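Probable porin (Pseudomonas aeruginosa, PDB 2Y0H) probably forms a channel through the outer membrane as a porin of the OprD family, built as a closed antiparallel beta barrel. Local coordinates at residues G94-L99 with G109-Q114; G132-S137 with T144-Q149; K201-Q206 with A237-P242; L304-D309 with L318-R323; E343-L348 with R365-R370. All coordinates share one frame; numbering follows the deposited sequence.

Contact 1. Residues G94-L99 with G109-Q114; sequences GLTAKL and GILMPQ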
# COMPACT_ATOMS: atom_id res chain seq x y z
N GLY A 94 -14.75 -6.57 12.54
CA GLY A 94 -13.84 -7.69 12.70
C GLY A 94 -13.19 -7.62 14.07
O GLY A 94 -13.01 -6.53 14.63
N LEU A 95 -12.85 -8.79 14.60
CA LEU A 95 -12.10 -8.90 15.84
C LEU A 95 -10.73 -9.46 15.57
O LEU A 95 -10.53 -10.18 14.59
CB LEU A 95 -12.80 -9.82 16.85
CG LEU A 95 -14.21 -9.40 17.27
CD1 LEU A 95 -14.77 -10.40 18.25
CD2 LEU A 95 -14.20 -8.01 17.86
N THR A 96 -9.79 -9.11 16.44
CA THR A 96 -8.42 -9.60 16.35
C THR A 96 -7.94 -10.04 17.73
O THR A 96 -7.71 -9.20 18.61
CB THR A 96 -7.48 -8.51 15.82
OG1 THR A 96 -8.01 -7.96 14.61
CG2 THR A 96 -6.11 -9.08 15.57
N ALA A 97 -7.80 -11.35 17.92
CA ALA A 97 -7.21 -11.88 19.14
C ALA A 97 -5.71 -11.65 19.04
O ALA A 97 -5.16 -11.75 17.95
CB ALA A 97 -7.50 -13.38 19.27
N LYS A 98 -5.06 -11.31 20.15
CA LYS A 98 -3.61 -11.15 20.15
C LYS A 98 -2.95 -11.86 21.33
O LYS A 98 -3.44 -11.78 22.46
CB LYS A 98 -3.20 -9.66 20.09
CG LYS A 98 -3.77 -8.79 21.20
CD LYS A 98 -3.63 -7.31 20.87
CE LYS A 98 -4.15 -6.46 22.03
NZ LYS A 98 -4.18 -4.98 21.75
N LEU A 99 -1.85 -12.56 21.06
CA LEU A 99 -1.02 -13.17 22.09
C LEU A 99 0.36 -12.53 22.03
O LEU A 99 0.81 -12.12 20.96
CB LEU A 99 -0.86 -14.66 21.87
CG LEU A 99 -2.09 -15.54 21.67
CD1 LEU A 99 -1.67 -17.00 21.51
CD2 LEU A 99 -3.07 -15.39 22.81
N GLY A 109 -7.36 -12.84 13.30
CA GLY A 109 -8.63 -12.21 13.02
C GLY A 109 -8.50 -11.18 11.92
O GLY A 109 -7.84 -11.42 10.90
N ILE A 110 -9.11 -10.02 12.10
CA ILE A 110 -9.01 -8.97 11.10
C ILE A 110 -7.60 -8.35 11.11
O ILE A 110 -7.02 -8.09 12.15
CB ILE A 110 -10.10 -7.91 11.27
CG1 ILE A 110 -10.32 -7.16 9.96
CG2 ILE A 110 -9.80 -6.97 12.46
CD1 ILE A 110 -11.52 -6.23 9.99
N LEU A 111 -7.05 -8.14 9.92
CA LEU A 111 -5.69 -7.66 9.79
C LEU A 111 -5.58 -6.63 8.69
O LEU A 111 -6.34 -6.65 7.72
CB LEU A 111 -4.76 -8.81 9.44
CG LEU A 111 -4.70 -9.99 10.41
CD1 LEU A 111 -3.87 -11.12 9.78
CD2 LEU A 111 -4.08 -9.51 11.70
N MET A 112 -4.61 -5.73 8.85
CA MET A 112 -4.20 -4.83 7.79
C MET A 112 -2.71 -4.98 7.55
O MET A 112 -1.93 -4.17 8.03
CB MET A 112 -4.51 -3.38 8.17
CG MET A 112 -5.98 -3.08 8.22
SD MET A 112 -6.26 -1.41 8.78
CE MET A 112 -7.91 -1.56 9.45
N PRO A 113 -2.32 -6.03 6.82
CA PRO A 113 -0.90 -6.26 6.51
C PRO A 113 -0.32 -5.14 5.66
O PRO A 113 -1.00 -4.64 4.76
CB PRO A 113 -0.91 -7.55 5.67
CG PRO A 113 -2.29 -8.08 5.73
CD PRO A 113 -3.20 -6.98 6.13
N GLN A 114 0.92 -4.76 5.93
CA GLN A 114 1.63 -3.80 5.10
C GLN A 114 2.98 -4.40 4.75
O GLN A 114 4.02 -3.93 5.23
CB GLN A 114 1.81 -2.47 5.85
CG GLN A 114 0.49 -1.78 6.16
CD GLN A 114 0.70 -0.38 6.70
OE1 GLN A 114 0.18 -0.04 7.76
NE2 GLN A 114 1.46 0.44 5.98
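Thr96 and Ile110 meet where the chain leaves the barrel wall, and two hydrogen bonds hold the departing segment to the strand it is about to quit. The first is between backbones: Ile110 N donates to Leu95 O over 2.9 Å. In the second, the hydroxyl of Thr96 does what a backbone amide would do in a regular sheet. Its OG1 gives its proton to Ile110 O at 2.7 Å, in the carbonyl plane and on a lone pair, so the peptide after Ile110 is gripped although the strand pairing has ended. With chi1 at -52°, OG1 stands anti to the carbonyl carbon of Thr96 and reaches across to that oxygen.

Weaker polar contact adds to these bonds, for Gly109 CA directs a C-H toward Leu95 O at 3.2 Å. Thr96 and Gly109 form an antiparallel non-hydrogen-bonded pair, their CA atoms 4.2 Å apart.

Apolar packing comes from Ile110, whose side chain crosses that of Thr96 at about a right angle, bringing Ile110 CG2 to a tight 3.0 Å from Thr96 OG1. The same CG2 lies 3.8 Å from Gly94 C, and Ile110 CD1 is 3.9 Å from Gly94 CA.

The strand 87-101 lies between strands 51-64 and 104-108 in the barrel; at the corner, Ile110 packs on Thr58 of the former and on Thr129 and Asp131 of strand 129-137, and just beyond it Leu111 touches Leu134.

Contact 2. Residues G132-S137 with T144-Q149; sequences GALLTS and TLTAGQ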
# COMPACT_ATOMS: atom_id res chain seq x y z
N GLY A 132 -6.91 -13.34 8.79
CA GLY A 132 -5.83 -14.30 8.81
C GLY A 132 -5.16 -14.45 10.17
O GLY A 132 -5.68 -14.02 11.21
N ALA A 133 -4.01 -15.08 10.15
CA ALA A 133 -3.19 -15.22 11.34
C ALA A 133 -1.78 -14.76 10.98
O ALA A 133 -1.22 -15.19 9.97
CB ALA A 133 -3.21 -16.65 11.82
N LEU A 134 -1.23 -13.86 11.80
CA LEU A 134 0.07 -13.25 11.54
C LEU A 134 0.98 -13.33 12.77
O LEU A 134 0.64 -12.82 13.84
CB LEU A 134 -0.12 -11.77 11.14
CG LEU A 134 1.08 -10.98 10.60
CD1 LEU A 134 1.70 -11.68 9.42
CD2 LEU A 134 0.65 -9.55 10.22
N LEU A 135 2.13 -13.95 12.59
CA LEU A 135 3.11 -14.11 13.67
C LEU A 135 4.30 -13.24 13.33
O LEU A 135 4.83 -13.32 12.23
CB LEU A 135 3.54 -15.59 13.75
CG LEU A 135 4.37 -16.20 14.89
CD1 LEU A 135 5.86 -15.92 14.70
CD2 LEU A 135 3.90 -15.79 16.29
N THR A 136 4.70 -12.37 14.26
CA THR A 136 5.88 -11.53 14.07
C THR A 136 6.82 -11.74 15.26
O THR A 136 6.37 -11.86 16.40
CB THR A 136 5.54 -10.03 13.96
OG1 THR A 136 5.00 -9.56 15.20
CG2 THR A 136 4.52 -9.78 12.86
N SER A 137 8.11 -11.80 15.00
CA SER A 137 9.02 -12.08 16.09
C SER A 137 10.33 -11.34 15.89
O SER A 137 10.93 -11.40 14.82
CB SER A 137 9.25 -13.59 16.21
OG SER A 137 10.06 -13.89 17.32
N THR A 144 13.76 -9.28 12.20
CA THR A 144 12.33 -9.47 12.36
C THR A 144 11.86 -10.60 11.47
O THR A 144 12.11 -10.61 10.27
CB THR A 144 11.54 -8.20 12.03
OG1 THR A 144 12.04 -7.13 12.84
CG2 THR A 144 10.04 -8.39 12.33
N LEU A 145 11.19 -11.58 12.06
CA LEU A 145 10.72 -12.71 11.30
C LEU A 145 9.22 -12.65 11.25
O LEU A 145 8.57 -12.30 12.23
CB LEU A 145 11.19 -14.02 11.94
CG LEU A 145 12.71 -14.16 12.06
CD1 LEU A 145 13.09 -15.49 12.69
CD2 LEU A 145 13.40 -13.98 10.71
N THR A 146 8.67 -12.99 10.09
CA THR A 146 7.22 -12.96 9.90
C THR A 146 6.72 -14.24 9.24
O THR A 146 7.36 -14.81 8.35
CB THR A 146 6.79 -11.74 9.06
OG1 THR A 146 7.28 -10.55 9.68
CG2 THR A 146 5.27 -11.66 8.94
N ALA A 147 5.57 -14.70 9.70
CA ALA A 147 4.92 -15.86 9.10
C ALA A 147 3.44 -15.65 9.27
O ALA A 147 2.97 -15.26 10.34
CB ALA A 147 5.38 -17.16 9.78
N GLY A 148 2.69 -15.87 8.20
CA GLY A 148 1.28 -15.59 8.25
C GLY A 148 0.46 -16.36 7.23
O GLY A 148 0.98 -16.92 6.28
N GLN A 149 -0.84 -16.39 7.46
CA GLN A 149 -1.74 -16.92 6.47
C GLN A 149 -2.96 -16.03 6.44
O GLN A 149 -3.54 -15.73 7.48
CB GLN A 149 -2.12 -18.35 6.82
CG GLN A 149 -2.93 -19.07 5.74
CD GLN A 149 -3.34 -20.46 6.18
OE1 GLN A 149 -4.24 -20.60 7.01
NE2 GLN A 149 -2.67 -21.49 5.67
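Leu134 and Thr146 meet methyl to methyl on one face of a hairpin in the barrel wall, their side chains crossing obliquely with Leu134 CD1 3.6 Å from Thr146 CG2. Leu134 reaches this position because its CG lies anti to the backbone N (chi1 -170°), which carries the CD1 branch over toward the neighbouring strand. There it also comes within 4.1 Å of Gly148 CA, the residue paired directly with Leu134; having no side chain, Gly148 leaves the leucine branch room to lie over its backbone. Thr146 turns CG2 the same way, anti to its own N, and this methyl also approaches Leu135 O at 3.7 Å. Thr136 stands directly across from Thr146 on that face.

The other face carries Ala133, Leu135 and Ser137 against Gln149, Ala147 and Leu145. Leu135 CB rests 3.5 Å from Ala147 O, and Ser137 turns its hydroxyl to Thr104 in the adjoining strand.

Between the two strands, three hydrogen-bonded pairs each close two backbone bonds, among them Leu135 N to Ala147 O at 2.7 Å and Leu145 N to Ser137 O at 2.8 Å. The segments run antiparallel at 171°, with axes 4.7 Å apart.

Within the barrel this hairpin is flanked by strand 104-108, whose Gln107 and Gln105 bond to Leu134 and Thr136, with Gly109 just beyond it bonding to Gly132, and by strand 178-186, where Leu180 packs against both Leu134 and Thr146.

Contact 3. Residues K201-Q206 with A237-P242; sequences KDIYRQ and AAISGP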
# COMPACT_ATOMS: atom_id res chain seq x y z
N LYS A 201 -2.26 -20.19 -2.54
CA LYS A 201 -2.27 -21.63 -2.78
C LYS A 201 -3.01 -22.02 -4.07
O LYS A 201 -4.14 -21.61 -4.30
CB LYS A 201 -2.89 -22.39 -1.61
CG LYS A 201 -2.58 -23.89 -1.64
CD LYS A 201 -3.34 -24.66 -0.58
CE LYS A 201 -2.89 -26.14 -0.52
NZ LYS A 201 -2.96 -26.81 -1.86
N ASP A 202 -2.33 -22.80 -4.90
CA ASP A 202 -2.85 -23.21 -6.21
C ASP A 202 -2.99 -22.13 -7.29
O ASP A 202 -3.49 -22.41 -8.37
CB ASP A 202 -4.16 -23.98 -6.07
CG ASP A 202 -3.94 -25.37 -5.56
OD1 ASP A 202 -2.88 -25.95 -5.91
OD2 ASP A 202 -4.81 -25.86 -4.80
N ILE A 203 -2.52 -20.92 -7.01
CA ILE A 203 -2.60 -19.86 -8.01
C ILE A 203 -1.22 -19.29 -8.36
O ILE A 203 -0.77 -19.41 -9.50
CB ILE A 203 -3.59 -18.75 -7.59
CG1 ILE A 203 -4.99 -19.34 -7.54
CG2 ILE A 203 -3.52 -17.55 -8.56
CD1 ILE A 203 -6.07 -18.38 -7.04
N TYR A 204 -0.54 -18.69 -7.38
CA TYR A 204 0.80 -18.17 -7.62
C TYR A 204 1.71 -18.18 -6.39
O TYR A 204 1.26 -18.29 -5.25
CB TYR A 204 0.75 -16.77 -8.26
CG TYR A 204 0.48 -15.62 -7.30
CD1 TYR A 204 -0.83 -15.27 -6.94
CD2 TYR A 204 1.53 -14.87 -6.75
CE1 TYR A 204 -1.08 -14.21 -6.09
CE2 TYR A 204 1.28 -13.81 -5.90
CZ TYR A 204 -0.01 -13.49 -5.57
OH TYR A 204 -0.25 -12.44 -4.72
N ARG A 205 3.01 -18.08 -6.67
CA ARG A 205 4.09 -17.97 -5.69
C ARG A 205 4.88 -16.71 -6.04
O ARG A 205 5.09 -16.43 -7.21
CB ARG A 205 5.10 -19.11 -5.87
CG ARG A 205 4.71 -20.43 -5.33
CD ARG A 205 5.80 -21.47 -5.67
NE ARG A 205 5.31 -22.79 -5.32
CZ ARG A 205 5.98 -23.68 -4.59
NH1 ARG A 205 7.19 -23.41 -4.12
NH2 ARG A 205 5.42 -24.85 -4.32
N GLN A 206 5.40 -16.02 -5.04
CA GLN A 206 6.13 -14.79 -5.29
C GLN A 206 7.28 -14.62 -4.30
O GLN A 206 7.08 -14.67 -3.09
CB GLN A 206 5.18 -13.61 -5.18
CG GLN A 206 5.78 -12.28 -5.52
CD GLN A 206 4.71 -11.21 -5.68
OE1 GLN A 206 4.27 -10.62 -4.71
NE2 GLN A 206 4.28 -10.97 -6.92
N ALA A 237 -1.88 -26.41 -8.60
CA ALA A 237 -2.72 -26.70 -9.77
C ALA A 237 -2.77 -25.54 -10.75
O ALA A 237 -3.18 -25.71 -11.89
CB ALA A 237 -4.12 -27.10 -9.35
N ALA A 238 -2.34 -24.37 -10.30
CA ALA A 238 -2.30 -23.20 -11.17
C ALA A 238 -3.66 -22.95 -11.82
O ALA A 238 -3.79 -22.88 -13.04
CB ALA A 238 -1.21 -23.37 -12.24
N ILE A 239 -4.70 -22.81 -11.00
CA ILE A 239 -6.06 -22.79 -11.51
C ILE A 239 -6.43 -21.53 -12.30
O ILE A 239 -7.49 -21.48 -12.90
CB ILE A 239 -7.07 -23.01 -10.38
CG1 ILE A 239 -6.91 -21.93 -9.29
CG2 ILE A 239 -6.88 -24.40 -9.80
CD1 ILE A 239 -7.82 -22.18 -8.09
N SER A 240 -5.55 -20.53 -12.32
CA SER A 240 -5.85 -19.31 -13.06
C SER A 240 -4.97 -19.21 -14.30
O SER A 240 -4.96 -18.19 -14.97
CB SER A 240 -5.73 -18.05 -12.17
OG SER A 240 -4.42 -17.51 -12.17
N GLY A 241 -4.23 -20.27 -14.58
CA GLY A 241 -3.33 -20.31 -15.72
C GLY A 241 -1.90 -19.97 -15.35
O GLY A 241 -1.60 -19.78 -14.16
N PRO A 242 -1.02 -19.89 -16.35
CA PRO A 242 0.40 -19.57 -16.15
C PRO A 242 0.59 -18.20 -15.49
O PRO A 242 -0.22 -17.29 -15.69
CB PRO A 242 0.97 -19.55 -17.57
CG PRO A 242 0.01 -20.34 -18.39
CD PRO A 242 -1.34 -20.06 -17.78
O HOH W 1 -2.70 -19.79 -11.69
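A type I beta turn from Ala238 to Gly241, in the loop between strands 221-234 and 244-256, docks here on the connection into strand 204-216, which begins with a classic beta bulge: Ile203 and Tyr204 both face Leu200. The contact thus joins two connecting segments at one end of the beta barrel.

Asp202 supplies both direct hydrogen bonds, one from its backbone and one from its carboxylate. Its carbonyl O accepts from Ile239 N at 2.9 Å. Its OD1 accepts from Ala237 N, also at 2.9 Å; the N-H points almost straight at the oxygen, with an angle of 169°, but comes from above the carboxylate plane. Asp202 is itself positioned by Asp235, whose OD2 receives the amide of Asp202, while Lys201 NZ makes a long salt bridge to OD2 of Asp202.

Beside these bonds the two isoleucines meet through their CG1 atoms, Ile203 CG1 lying 3.7 Å from Ile239 CG1. Ile239 holds CG1 between its backbone N and carbonyl carbon (chi1 58°), which also brings that carbon to 3.6 Å from Asp202 O. The turn is closed internally by Gly241 N bonding to Ala238 O.

Ser240 OG has a protein partner in Arg169 and touches Ile203 CG2 at 3.7 Å. The same hydroxyl donates to a water with four bonds to the two segments: this water accepts from Ser240 N and OG and donates to Gly241 O and, at 2.9 Å, to Ile203 O.

Contact 4. Residues L304-D309 with L318-R323; sequences LRYDYD and LNLMTR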
# COMPACT_ATOMS: atom_id res chain seq x y z
N LEU A 304 10.30 10.72 -11.95
CA LEU A 304 10.91 11.87 -11.28
C LEU A 304 9.94 12.39 -10.23
O LEU A 304 8.74 12.54 -10.49
CB LEU A 304 11.27 12.97 -12.28
CG LEU A 304 12.31 12.59 -13.35
CD1 LEU A 304 12.50 13.74 -14.34
CD2 LEU A 304 13.64 12.19 -12.74
N ARG A 305 10.45 12.65 -9.03
CA ARG A 305 9.63 13.12 -7.93
C ARG A 305 10.32 14.23 -7.12
O ARG A 305 11.51 14.15 -6.83
CB ARG A 305 9.29 11.96 -7.00
CG ARG A 305 8.60 12.37 -5.71
CD ARG A 305 8.24 11.15 -4.84
NE ARG A 305 7.74 11.58 -3.54
CZ ARG A 305 6.94 10.86 -2.75
NH1 ARG A 305 6.53 9.64 -3.11
NH2 ARG A 305 6.55 11.38 -1.59
N TYR A 306 9.54 15.24 -6.75
CA TYR A 306 10.06 16.32 -5.92
C TYR A 306 9.18 16.52 -4.70
O TYR A 306 7.95 16.53 -4.81
CB TYR A 306 10.12 17.62 -6.72
CG TYR A 306 10.49 18.81 -5.87
CD1 TYR A 306 11.76 18.95 -5.34
CD2 TYR A 306 9.55 19.79 -5.58
CE1 TYR A 306 12.10 20.03 -4.56
CE2 TYR A 306 9.88 20.88 -4.81
CZ TYR A 306 11.15 20.99 -4.29
OH TYR A 306 11.47 22.07 -3.52
N ASP A 307 9.81 16.67 -3.54
CA ASP A 307 9.08 16.95 -2.30
C ASP A 307 9.56 18.25 -1.67
O ASP A 307 10.74 18.58 -1.72
CB ASP A 307 9.26 15.82 -1.29
CG ASP A 307 8.67 14.52 -1.76
OD1 ASP A 307 9.38 13.76 -2.47
OD2 ASP A 307 7.50 14.26 -1.42
N TYR A 308 8.63 18.97 -1.06
CA TYR A 308 8.99 20.13 -0.28
C TYR A 308 8.23 20.21 1.05
O TYR A 308 7.00 20.09 1.08
CB TYR A 308 8.85 21.43 -1.07
CG TYR A 308 9.50 22.60 -0.36
CD1 TYR A 308 10.88 22.64 -0.16
CD2 TYR A 308 8.73 23.64 0.16
CE1 TYR A 308 11.48 23.70 0.52
CE2 TYR A 308 9.32 24.70 0.84
CZ TYR A 308 10.69 24.73 1.01
OH TYR A 308 11.27 25.77 1.69
N ASP A 309 8.98 20.35 2.14
CA ASP A 309 8.43 20.61 3.46
C ASP A 309 8.49 22.13 3.71
O ASP A 309 9.57 22.74 3.67
CB ASP A 309 9.21 19.81 4.52
CG ASP A 309 8.61 19.93 5.94
OD1 ASP A 309 7.89 20.89 6.23
OD2 ASP A 309 8.88 19.04 6.77
N LEU A 318 2.65 21.89 6.18
CA LEU A 318 2.34 21.99 4.76
C LEU A 318 3.44 21.29 3.94
O LEU A 318 4.64 21.49 4.18
CB LEU A 318 2.14 23.45 4.34
CG LEU A 318 1.64 23.71 2.91
CD1 LEU A 318 0.17 23.29 2.73
CD2 LEU A 318 1.84 25.15 2.53
N ASN A 319 3.03 20.45 2.99
CA ASN A 319 3.98 19.69 2.15
C ASN A 319 3.51 19.62 0.71
O ASN A 319 2.34 19.36 0.44
CB ASN A 319 4.19 18.26 2.66
CG ASN A 319 4.85 18.22 4.03
OD1 ASN A 319 6.08 18.27 4.15
ND2 ASN A 319 4.03 18.11 5.08
N LEU A 320 4.45 19.84 -0.21
CA LEU A 320 4.21 19.66 -1.63
C LEU A 320 4.87 18.37 -2.12
O LEU A 320 6.03 18.11 -1.81
CB LEU A 320 4.80 20.85 -2.40
CG LEU A 320 4.87 20.69 -3.92
CD1 LEU A 320 3.47 20.68 -4.50
CD2 LEU A 320 5.72 21.79 -4.55
N MET A 321 4.12 17.55 -2.86
CA MET A 321 4.73 16.43 -3.58
C MET A 321 4.27 16.46 -5.03
O MET A 321 3.08 16.55 -5.31
CB MET A 321 4.37 15.08 -2.94
CG MET A 321 5.13 13.86 -3.53
SD MET A 321 4.60 13.29 -5.17
CE MET A 321 3.00 12.54 -4.82
N THR A 322 5.21 16.42 -5.97
CA THR A 322 4.85 16.28 -7.37
C THR A 322 5.76 15.24 -8.02
O THR A 322 6.96 15.20 -7.79
CB THR A 322 4.88 17.63 -8.12
OG1 THR A 322 4.29 17.46 -9.42
CG2 THR A 322 6.31 18.15 -8.24
N ARG A 323 5.16 14.36 -8.81
CA ARG A 323 5.91 13.28 -9.40
C ARG A 323 5.34 12.97 -10.78
O ARG A 323 4.18 13.25 -11.06
CB ARG A 323 5.88 12.03 -8.50
CG ARG A 323 4.47 11.51 -8.22
CD ARG A 323 4.48 10.34 -7.22
NE ARG A 323 3.12 9.92 -6.89
CZ ARG A 323 2.80 9.15 -5.86
NH1 ARG A 323 3.74 8.69 -5.04
NH2 ARG A 323 1.53 8.83 -5.64
O HOH W 2 6.63 8.22 -5.50
O HOH W 3 6.13 15.89 0.25
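Arg305 runs across its neighbour strand from Arg323 to Met321, and each part of it meets something different. CB lies 3.7 Å from Arg323 CB, its directly paired residue, and CG is 3.9 Å from Thr322 O. The chain then stays extended to NE, which passes 3.5 Å from Met321 CG. The thioether side chain crosses the arginine at about a right angle and lies over one face of its guanidinium. At the edge of that group, Asp307 is gripped side-on: NE bonds to OD1 at 2.9 Å and NH2 to OD2 at 3.0 Å, so the plane is fixed by two bonds within one strand.

This ladder is a beta hairpin of the barrel, strands 300-309 and 318-330 running antiparallel at 173°. Tyr306 exchanges two backbone bonds with Thr322, and Tyr308 two with Leu320; on that face Leu320 CD2 and Thr322 CG2 sit at the edge of the Tyr306 ring.

At the tip, Arg305 NH1 stands 3.5 Å from Arg323 NH1, the guanidinium planes 81° apart. A water accepts a bond from both NH1 atoms and bridges them. A second water donates to both Asp307 OD2 and Leu320 O, 2.7 Å from the carboxylate oxygen.

Contact 5. Residues E343-L348 with R365-R370; sequences ERNTDL and RNITYR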
# COMPACT_ATOMS: atom_id res chain seq x y z
N GLU A 343 1.83 9.54 -16.21
CA GLU A 343 0.99 10.08 -15.16
C GLU A 343 1.75 11.14 -14.38
O GLU A 343 2.94 11.00 -14.13
CB GLU A 343 0.50 8.98 -14.23
CG GLU A 343 -0.56 9.44 -13.21
CD GLU A 343 -1.19 8.29 -12.40
OE1 GLU A 343 -1.26 7.15 -12.90
OE2 GLU A 343 -1.62 8.54 -11.24
N ARG A 344 1.05 12.21 -14.03
CA ARG A 344 1.59 13.17 -13.09
C ARG A 344 0.66 13.25 -11.88
O ARG A 344 -0.55 13.20 -12.02
CB ARG A 344 1.73 14.54 -13.75
CG ARG A 344 2.01 15.67 -12.77
CD ARG A 344 3.26 16.43 -13.16
NE ARG A 344 3.35 16.57 -14.61
CZ ARG A 344 4.34 17.19 -15.24
NH1 ARG A 344 5.31 17.75 -14.52
NH2 ARG A 344 4.35 17.27 -16.56
N ASN A 345 1.26 13.33 -10.69
CA ASN A 345 0.53 13.48 -9.44
C ASN A 345 1.08 14.70 -8.73
O ASN A 345 2.30 14.81 -8.55
CB ASN A 345 0.75 12.28 -8.51
CG ASN A 345 0.05 11.02 -8.99
OD1 ASN A 345 0.35 9.92 -8.51
ND2 ASN A 345 -0.87 11.17 -9.93
N THR A 346 0.21 15.61 -8.33
CA THR A 346 0.63 16.72 -7.50
C THR A 346 -0.25 16.73 -6.26
O THR A 346 -1.47 16.80 -6.36
CB THR A 346 0.52 18.07 -8.23
OG1 THR A 346 1.39 18.07 -9.37
CG2 THR A 346 0.90 19.21 -7.31
N ASP A 347 0.39 16.61 -5.11
CA ASP A 347 -0.32 16.58 -3.84
C ASP A 347 0.09 17.77 -3.01
O ASP A 347 1.28 18.07 -2.89
CB ASP A 347 -0.02 15.29 -3.08
CG ASP A 347 -0.59 14.08 -3.76
OD1 ASP A 347 -1.49 14.27 -4.60
OD2 ASP A 347 -0.17 12.94 -3.46
N LEU A 348 -0.89 18.47 -2.46
CA LEU A 348 -0.61 19.46 -1.45
C LEU A 348 -1.30 18.97 -0.19
O LEU A 348 -2.50 18.70 -0.19
CB LEU A 348 -1.14 20.83 -1.86
CG LEU A 348 -0.72 22.01 -0.98
CD1 LEU A 348 0.80 22.18 -0.95
CD2 LEU A 348 -1.41 23.29 -1.45
N ARG A 365 -5.19 16.43 -4.15
CA ARG A 365 -4.43 15.64 -5.12
C ARG A 365 -4.91 15.94 -6.53
O ARG A 365 -6.10 15.84 -6.82
CB ARG A 365 -4.62 14.14 -4.88
CG ARG A 365 -4.58 13.68 -3.43
CD ARG A 365 -4.34 12.17 -3.34
NE ARG A 365 -3.01 11.81 -3.84
CZ ARG A 365 -2.54 10.57 -3.90
NH1 ARG A 365 -3.29 9.55 -3.50
NH2 ARG A 365 -1.32 10.35 -4.36
N ASN A 366 -3.97 16.29 -7.41
CA ASN A 366 -4.27 16.46 -8.82
C ASN A 366 -3.67 15.30 -9.60
O ASN A 366 -2.48 15.00 -9.48
CB ASN A 366 -3.75 17.80 -9.34
CG ASN A 366 -4.15 18.07 -10.80
OD1 ASN A 366 -5.06 17.43 -11.34
ND2 ASN A 366 -3.47 19.02 -11.43
N ILE A 367 -4.50 14.66 -10.41
CA ILE A 367 -4.07 13.50 -11.17
C ILE A 367 -4.24 13.72 -12.68
O ILE A 367 -5.33 13.98 -13.16
CB ILE A 367 -4.84 12.24 -10.75
CG1 ILE A 367 -4.60 11.97 -9.27
CG2 ILE A 367 -4.41 11.04 -11.57
CD1 ILE A 367 -5.33 10.77 -8.76
N THR A 368 -3.14 13.61 -13.42
CA THR A 368 -3.23 13.70 -14.87
C THR A 368 -2.60 12.46 -15.47
O THR A 368 -1.47 12.10 -15.13
CB THR A 368 -2.55 14.97 -15.42
OG1 THR A 368 -3.05 16.13 -14.74
CG2 THR A 368 -2.84 15.13 -16.91
N TYR A 369 -3.34 11.80 -16.36
CA TYR A 369 -2.93 10.53 -16.94
C TYR A 369 -3.31 10.45 -18.41
O TYR A 369 -4.43 10.78 -18.78
CB TYR A 369 -3.58 9.36 -16.20
CG TYR A 369 -3.43 8.04 -16.91
CD1 TYR A 369 -2.27 7.29 -16.78
CD2 TYR A 369 -4.45 7.53 -17.71
CE1 TYR A 369 -2.11 6.08 -17.43
CE2 TYR A 369 -4.31 6.31 -18.37
CZ TYR A 369 -3.14 5.59 -18.21
OH TYR A 369 -2.98 4.38 -18.86
N ARG A 370 -2.37 10.01 -19.24
CA ARG A 370 -2.61 9.80 -20.67
C ARG A 370 -1.97 8.50 -21.12
O ARG A 370 -0.90 8.14 -20.63
CB ARG A 370 -2.02 10.94 -21.50
CG ARG A 370 -2.56 12.30 -21.14
CD ARG A 370 -3.99 12.48 -21.60
NE ARG A 370 -4.41 13.86 -21.38
CZ ARG A 370 -4.90 14.31 -20.24
NH1 ARG A 370 -5.05 13.48 -19.21
NH2 ARG A 370 -5.26 15.58 -20.11
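The guanidinium of Arg365 and the carboxylate of Asp347 meet with their planes 66° apart, so the salt bridge is not a flat, two-pronged one. Asp347 OD1 lies at the guanidinium edge, in its plane, where NE of Arg365 donates to it at 3.0 Å; seen from the acid, that donor comes from above the carboxylate plane. The second link, Arg365 NH2 to Asp347 OD2, is equally short but weak, its angle only 127°. Arg365 bends at chi3 (66°), folding the group back toward the acid. The Glu343 carboxylate stands nearly perpendicular to the Tyr369 ring, its OE1 4.0 Å from Tyr369 CD1.

These pairs share one face of a beta hairpin in the barrel wall, strands 339-351 and 361-371, whose backbones exchange two bonds at Arg344 with Thr368 and two at Thr346 with Asn366. Between the charged ends, Asn345 ND2 lies alongside Ile367, 3.9 Å from its CG1, and donates to Glu343 OE2 at 3.0 Å on the anti lone pair. The amide's OD1 accepts from Ala290 N and Arg323 NE, while Glu343 takes the amides of Tyr291 and Gln292, so these buried polar groups hold the loop segment 290-292 against the strand.

All five contacts reach one antiparallel sheet of 18 strands closed into a barrel, and they follow one another along the chain without overlap. Contacts 1 and 2 are neighbours, centres 11 Å apart, joined by a probable hydrogen bond from Gly109 N to Gly132 O and by packing of Leu111. Contacts 4 and 5, centres 12 Å apart, share the seam between strands 318-330 and 339-351. These pairs lie on opposite sides of the chain's centre, centres 33 to 36 Å apart; contact 3 touches none, its centre 22 to 39 Å from theirs. Contacts 2, 4 and 5 illustrate pairing of successive strands, contact 1 the chain leaving the wall, contact 3 a link between connections, consistent with a porin.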